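Local structure of O-ureido-L-serine synthase (Streptomyces lavendulae, 3X44) at residues A91-G94 against E100-K103; R45-V50 against A79-A84; Y30-S35 against S158-D163. The protein catalyses the pyridoxal-phosphate-dependent addition of hydroxyurea to O-acetyl-L-serine, giving O-ureido-L-serine for D-cycloserine biosynthesis, and also makes cysteine from sulfide. The protein carries 1 engineered substitution. All blocks are in the same frame, centred on the assembly; numbering follows the deposited sequence.

Contact 1 (A91-G94 against E100-K103)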
# COMPACT_ATOMS: atom_id res chain seq x y z
N ALA A 91 -0.79 -32.68 -9.96
CA ALA A 91 -2.07 -32.19 -10.46
C ALA A 91 -2.83 -33.26 -11.24
O ALA A 91 -2.23 -34.00 -12.02
CB ALA A 91 -1.85 -30.97 -11.34
N VAL A 92 -4.13 -33.34 -11.00
CA VAL A 92 -5.01 -34.28 -11.69
C VAL A 92 -5.90 -33.36 -12.51
O VAL A 92 -6.78 -32.71 -11.96
CB VAL A 92 -5.88 -35.07 -10.69
CG1 VAL A 92 -6.99 -35.80 -11.44
CG2 VAL A 92 -5.02 -36.07 -9.92
N MET A 93 -5.68 -33.31 -13.81
CA MET A 93 -6.43 -32.39 -14.66
C MET A 93 -7.01 -32.99 -15.94
O MET A 93 -6.40 -33.82 -16.59
CB MET A 93 -5.52 -31.21 -15.02
CG MET A 93 -6.20 -30.08 -15.77
SD MET A 93 -5.11 -28.64 -15.83
CE MET A 93 -3.63 -29.35 -16.60
N GLY A 94 -8.22 -32.54 -16.29
CA GLY A 94 -8.86 -33.02 -17.50
C GLY A 94 -7.95 -32.72 -18.68
O GLY A 94 -7.27 -31.70 -18.68
N GLU A 100 -1.38 -24.38 -21.66
CA GLU A 100 -0.66 -23.40 -20.86
C GLU A 100 -0.72 -23.84 -19.39
O GLU A 100 0.25 -23.66 -18.64
CB GLU A 100 -1.30 -22.01 -21.01
CG GLU A 100 -0.96 -21.30 -22.33
CD GLU A 100 -2.05 -21.47 -23.38
OE1 GLU A 100 -2.81 -22.46 -23.28
OE2 GLU A 100 -2.14 -20.64 -24.31
N ARG A 101 -1.86 -24.40 -19.00
CA ARG A 101 -2.04 -24.88 -17.64
C ARG A 101 -1.07 -26.03 -17.37
O ARG A 101 -0.43 -26.08 -16.32
CB ARG A 101 -3.47 -25.38 -17.44
CG ARG A 101 -4.50 -24.28 -17.23
CD ARG A 101 -5.88 -24.75 -17.66
NE ARG A 101 -6.93 -23.97 -17.02
CZ ARG A 101 -7.33 -22.77 -17.44
NH1 ARG A 101 -6.76 -22.22 -18.51
NH2 ARG A 101 -8.27 -22.11 -16.78
N ARG A 102 -0.96 -26.96 -18.31
CA ARG A 102 -0.04 -28.09 -18.14
C ARG A 102 1.40 -27.58 -18.00
O ARG A 102 2.16 -28.05 -17.15
CB ARG A 102 -0.09 -29.04 -19.34
CG ARG A 102 -1.39 -29.81 -19.53
CD ARG A 102 -1.30 -30.59 -20.83
NE ARG A 102 -2.60 -31.05 -21.29
CZ ARG A 102 -2.77 -32.03 -22.18
NH1 ARG A 102 -4.00 -32.39 -22.54
NH2 ARG A 102 -1.72 -32.65 -22.69
N LYS A 103 1.77 -26.63 -18.85
CA LYS A 103 3.12 -26.10 -18.83
C LYS A 103 3.43 -25.31 -17.57
O LYS A 103 4.54 -25.39 -17.04
CB LYS A 103 3.36 -25.24 -20.07
CG LYS A 103 3.64 -26.04 -21.33
CD LYS A 103 3.91 -25.14 -22.52
CE LYS A 103 4.18 -25.95 -23.77
NZ LYS A 103 5.39 -25.46 -24.48
O HOH W 1 -5.08 -30.37 -20.25
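Met93 reaches from the strand to the helix and touches both Arg101 and Arg102. This is the tight part of the contact. CG lies anti to the backbone N (chi1 -173°), and the chain runs out straight before it bends at the sulfur (chi3 56°). The bend lays the terminal methyl against the helix. Met93 CE packs 3.7 Å from Arg102 CG, and Met93 SD sits 4.0 Å from Arg101 CB. The side chains of Met93 and Arg101 cross at about a right angle. The arginines offer their aliphatic bases here, CB of Arg101 and CG of Arg102. Leu112 and Ile105 also touch Met93. The segments lie on strand 88-94 and helix 99-107, the first strand and the helix of a beta-alpha-beta unit, completed by strand 111-115, in the parallel sheet of the smaller domain of this type II fold. The polar side of the contact is looser and is bridged by water. Water 1 donates to the carbonyl of Gly94, with its oxygen 3.0 Å from Gly94 O. It accepts from Arg102 NE at 2.8 Å, lying in the guanidinium plane at its edge. Arg102 NH2 bonds to the carbonyl of Glu308 of the second subunit, so this arginine also serves the subunit interface. Arg101 turns its guanidinium elsewhere, with NE to the carbonyl of Ser71 and NH2 to Tyr297 OH.

Contact 2 (R45-V50 against A79-A84)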
# COMPACT_ATOMS: atom_id res chain seq x y z
N ARG A 45 -5.13 -17.64 -3.60
CA ARG A 45 -5.71 -17.47 -2.27
C ARG A 45 -6.08 -18.81 -1.63
O ARG A 45 -5.86 -19.02 -0.44
CB ARG A 45 -6.95 -16.58 -2.35
CG ARG A 45 -6.68 -15.16 -2.82
CD ARG A 45 -7.98 -14.45 -3.18
NE ARG A 45 -7.76 -13.15 -3.81
CZ ARG A 45 -7.68 -12.00 -3.15
NH1 ARG A 45 -7.81 -11.98 -1.83
NH2 ARG A 45 -7.49 -10.86 -3.81
N LEU A 46 -6.63 -19.71 -2.44
CA LEU A 46 -7.02 -21.02 -1.96
C LEU A 46 -5.78 -21.87 -1.67
O LEU A 46 -5.69 -22.50 -0.62
CB LEU A 46 -7.89 -21.70 -3.02
CG LEU A 46 -8.38 -23.14 -2.81
CD1 LEU A 46 -9.62 -23.36 -3.65
CD2 LEU A 46 -7.29 -24.12 -3.21
N ALA A 47 -4.84 -21.88 -2.61
CA ALA A 47 -3.62 -22.67 -2.46
C ALA A 47 -2.87 -22.36 -1.18
O ALA A 47 -2.47 -23.28 -0.46
CB ALA A 47 -2.71 -22.45 -3.66
N LEU A 48 -2.68 -21.08 -0.89
CA LEU A 48 -1.98 -20.65 0.31
C LEU A 48 -2.78 -21.04 1.55
O LEU A 48 -2.24 -21.57 2.53
CB LEU A 48 -1.78 -19.14 0.29
CG LEU A 48 -1.12 -18.52 1.52
CD1 LEU A 48 0.33 -18.97 1.60
CD2 LEU A 48 -1.20 -17.01 1.44
N SER A 49 -4.08 -20.77 1.50
CA SER A 49 -4.95 -21.05 2.63
C SER A 49 -4.99 -22.51 3.03
O SER A 49 -4.82 -22.83 4.21
CB SER A 49 -6.37 -20.59 2.33
OG SER A 49 -7.17 -20.71 3.49
N VAL A 50 -5.21 -23.39 2.06
CA VAL A 50 -5.28 -24.82 2.33
C VAL A 50 -3.97 -25.35 2.90
O VAL A 50 -3.96 -26.15 3.84
CB VAL A 50 -5.65 -25.61 1.05
CG1 VAL A 50 -5.58 -27.10 1.33
CG2 VAL A 50 -7.05 -25.21 0.58
N ALA A 79 1.14 -25.64 -7.11
CA ALA A 79 2.49 -25.94 -7.59
C ALA A 79 3.42 -24.84 -7.10
O ALA A 79 4.49 -25.11 -6.56
CB ALA A 79 2.50 -26.01 -9.11
N MET A 80 2.98 -23.59 -7.29
CA MET A 80 3.76 -22.43 -6.87
C MET A 80 4.01 -22.39 -5.36
O MET A 80 5.12 -22.10 -4.92
CB MET A 80 3.05 -21.15 -7.30
CG MET A 80 3.87 -19.89 -7.10
SD MET A 80 2.87 -18.41 -7.12
CE MET A 80 1.56 -18.80 -5.95
N VAL A 81 2.97 -22.66 -4.58
CA VAL A 81 3.11 -22.66 -3.13
C VAL A 81 4.05 -23.80 -2.72
O VAL A 81 4.92 -23.64 -1.87
CB VAL A 81 1.74 -22.86 -2.42
CG1 VAL A 81 1.95 -23.16 -0.95
CG2 VAL A 81 0.87 -21.62 -2.59
N ALA A 82 3.87 -24.96 -3.36
CA ALA A 82 4.70 -26.12 -3.06
C ALA A 82 6.17 -25.81 -3.35
O ALA A 82 7.05 -26.11 -2.54
CB ALA A 82 4.23 -27.32 -3.87
N ALA A 83 6.43 -25.20 -4.50
CA ALA A 83 7.79 -24.86 -4.89
C ALA A 83 8.40 -23.86 -3.90
O ALA A 83 9.58 -23.92 -3.59
CB ALA A 83 7.82 -24.28 -6.31
N ALA A 84 7.58 -22.95 -3.40
CA ALA A 84 8.07 -21.95 -2.46
C ALA A 84 8.25 -22.48 -1.05
O ALA A 84 9.21 -22.12 -0.35
CB ALA A 84 7.13 -20.75 -2.45
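Val81 points its CG2 methyl at helix 43-56 and meets Ala47 there. This is a small helix-helix packing in the type II pyridoxal-phosphate fold. Helix 43-56 begins at the cofactor lysine position, here the engineered Ala43. Helix 73-85 begins at Asn73, a cofactor-binding residue. The CB bonds of Ala47 and Val81 both point toward the opposite helix, so methyl faces methyl. Ala47 CB and Val81 CG2 are 3.8 Å apart. The valine rotamer explains which branch does the touching: CG1 is anti to the backbone N (chi1 168°), while CG2 lies beside that N and is turned to the partner helix. Leu48 is oriented differently. Its CB bond leaves to one side of the partner helix, and the side chain packs on Tyr151 of helix 147-164. Even so, the CA atoms of Leu48 and Val81 are 6.5 Å apart, the shortest such distance between the two segments. The small side chain of Ala47 fits this close spacing, and it also touches Ala77 and Leu78. Val81 in turn touches Val51. Both segments keep regular helical bonds, and no hydrogen bond joins them. The CG2 methyl of Val81 also lies over the backbone of the first helix, 4.0 Å from Leu48 N.

Contact 3 (Y30-S35 against S158-D163)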
# COMPACT_ATOMS: atom_id res chain seq x y z
N TYR A 30 -16.94 -1.88 -12.11
CA TYR A 30 -15.59 -2.04 -11.59
C TYR A 30 -15.23 -3.52 -11.70
O TYR A 30 -16.11 -4.36 -11.74
CB TYR A 30 -15.53 -1.59 -10.13
CG TYR A 30 -15.61 -0.09 -9.94
CD1 TYR A 30 -16.84 0.54 -9.76
CD2 TYR A 30 -14.45 0.69 -9.89
CE1 TYR A 30 -16.91 1.92 -9.54
CE2 TYR A 30 -14.52 2.07 -9.67
CZ TYR A 30 -15.75 2.67 -9.49
OH TYR A 30 -15.82 4.02 -9.25
N VAL A 31 -13.94 -3.82 -11.76
CA VAL A 31 -13.49 -5.20 -11.88
C VAL A 31 -12.31 -5.52 -10.95
O VAL A 31 -11.40 -4.70 -10.79
CB VAL A 31 -13.07 -5.53 -13.35
CG1 VAL A 31 -14.29 -5.51 -14.25
CG2 VAL A 31 -12.04 -4.53 -13.86
N LYS A 32 -12.36 -6.69 -10.31
CA LYS A 32 -11.28 -7.13 -9.42
C LYS A 32 -10.34 -7.96 -10.27
O LYS A 32 -10.71 -9.01 -10.81
CB LYS A 32 -11.83 -7.98 -8.26
CG LYS A 32 -10.88 -8.10 -7.06
CD LYS A 32 -11.63 -8.15 -5.72
CE LYS A 32 -10.69 -8.33 -4.53
NZ LYS A 32 -9.61 -7.28 -4.43
N VAL A 33 -9.11 -7.46 -10.41
CA VAL A 33 -8.09 -8.09 -11.23
C VAL A 33 -7.18 -9.04 -10.47
O VAL A 33 -6.10 -8.66 -10.02
CB VAL A 33 -7.24 -7.01 -11.92
CG1 VAL A 33 -6.50 -7.60 -13.12
CG2 VAL A 33 -8.13 -5.87 -12.36
N GLU A 34 -7.62 -10.29 -10.35
CA GLU A 34 -6.88 -11.33 -9.64
C GLU A 34 -5.60 -11.80 -10.35
O GLU A 34 -4.84 -12.59 -9.80
CB GLU A 34 -7.80 -12.52 -9.38
CG GLU A 34 -8.97 -12.19 -8.45
CD GLU A 34 -8.51 -11.81 -7.06
OE1 GLU A 34 -8.97 -10.77 -6.54
OE2 GLU A 34 -7.69 -12.55 -6.49
N SER A 35 -5.39 -11.32 -11.57
CA SER A 35 -4.20 -11.70 -12.32
C SER A 35 -2.97 -11.13 -11.62
O SER A 35 -1.85 -11.61 -11.82
CB SER A 35 -4.27 -11.14 -13.75
OG SER A 35 -4.43 -9.74 -13.73
N SER A 158 -12.65 -8.59 2.36
CA SER A 158 -12.15 -7.44 3.11
C SER A 158 -11.64 -6.34 2.19
O SER A 158 -11.79 -5.15 2.49
CB SER A 158 -11.03 -7.86 4.08
OG SER A 158 -11.55 -8.63 5.15
N GLU A 159 -11.02 -6.74 1.09
CA GLU A 159 -10.48 -5.79 0.12
C GLU A 159 -11.64 -5.08 -0.59
O GLU A 159 -11.60 -3.87 -0.83
CB GLU A 159 -9.62 -6.52 -0.92
CG GLU A 159 -8.37 -7.17 -0.34
CD GLU A 159 -7.85 -8.31 -1.19
OE1 GLU A 159 -8.03 -8.26 -2.43
OE2 GLU A 159 -7.27 -9.25 -0.62
N ILE A 160 -12.66 -5.86 -0.93
CA ILE A 160 -13.84 -5.32 -1.62
C ILE A 160 -14.56 -4.32 -0.72
O ILE A 160 -14.86 -3.21 -1.14
CB ILE A 160 -14.80 -6.46 -2.02
CG1 ILE A 160 -14.21 -7.25 -3.20
CG2 ILE A 160 -16.18 -5.89 -2.39
CD1 ILE A 160 -14.94 -8.56 -3.53
N LEU A 161 -14.84 -4.72 0.52
CA LEU A 161 -15.54 -3.84 1.46
C LEU A 161 -14.76 -2.58 1.80
O LEU A 161 -15.34 -1.50 1.93
CB LEU A 161 -15.87 -4.60 2.74
CG LEU A 161 -16.97 -5.65 2.59
CD1 LEU A 161 -16.96 -6.59 3.79
CD2 LEU A 161 -18.33 -4.95 2.46
N ALA A 162 -13.44 -2.71 1.94
CA ALA A 162 -12.59 -1.57 2.25
C ALA A 162 -12.61 -0.56 1.11
O ALA A 162 -12.73 0.64 1.32
CB ALA A 162 -11.15 -2.02 2.52
N ASP A 163 -12.49 -1.07 -0.12
CA ASP A 163 -12.48 -0.21 -1.29
C ASP A 163 -13.81 0.52 -1.51
O ASP A 163 -13.83 1.66 -1.98
CB ASP A 163 -12.16 -1.03 -2.54
CG ASP A 163 -10.67 -1.21 -2.75
OD1 ASP A 163 -9.87 -0.57 -2.03
OD2 ASP A 163 -10.29 -1.99 -3.64
O HOH W 2 -9.52 -4.41 -3.54
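This is a buried strand-to-helix contact with a salt bridge at its polar end and aliphatic packing beneath it. It joins strand 28-33 of the mixed six-stranded sheet to helix 147-164, which lies against that sheet. Lys32 carries the strand side. CG is anti to the backbone N (chi1 -161°), and the chain bends at chi2 and again at chi4 (57°). The last bend brings the ammonium to Glu159. Lys32 NZ donates to Glu159 OE1 at 2.7 Å. The carboxylate oxygen accepts through its anti lone pair, the one directed away from OE2. The two side chains cross at about a right angle, and Lys32 NZ also passes 3.6 Å from Glu159 CB. Below the charges, Lys32 CD rests 3.7 Å from Ile160 CG1 and 4.0 Å from Ile160 CD1. Ile160 also packs on Leu287 of strand 285-290 and on Val185 of helix 180-192. In the type II fold this sheet forms the core of the larger domain, which has helices packed on it. Here a buried lysine carries its charge across to one of these helices. Its ammonium has further partners. Water 2 accepts from Lys32 NZ at 3.0 Å and also lies close to Asp163 OD2, where it may bridge the lysine to the next turn of the helix. Thr14 OG1 is also bonded to Lys32 NZ. Glu159 has several partners: OE1 also takes Arg45 and the Thr14 amide, and OE2 takes the amide of Arg13. These bonds probably keep Glu159 ionised. Glu34 OE1 lies 4.9 Å from Glu159 OE1, two like charges whose closeness is probably eased by the nearby positive groups.

Contacts 2 and 3 meet directly through Arg45. Its NE pairs with Glu34 OE2 at 2.7 Å, and its NH2 with Glu159 OE1 at 3.0 Å. Helix 43-56 is thus tied to both segments of contact 3. Contact 1 touches neither: its nearest atoms are about 7 Å from contact 2 and about 12 Å from contact 3. Contacts 1 and 3 lie on opposite sides of the chain's centre, with their own centres 27 Å apart. Contact 1 is closest to the active site. Measured from side chain to bound ligand, Arg101 of contact 1 is about 5 Å away, Ala47 of contact 2 about 9 Å and Lys32 of contact 3 about 12 Å. All three contacts also reach the second subunit.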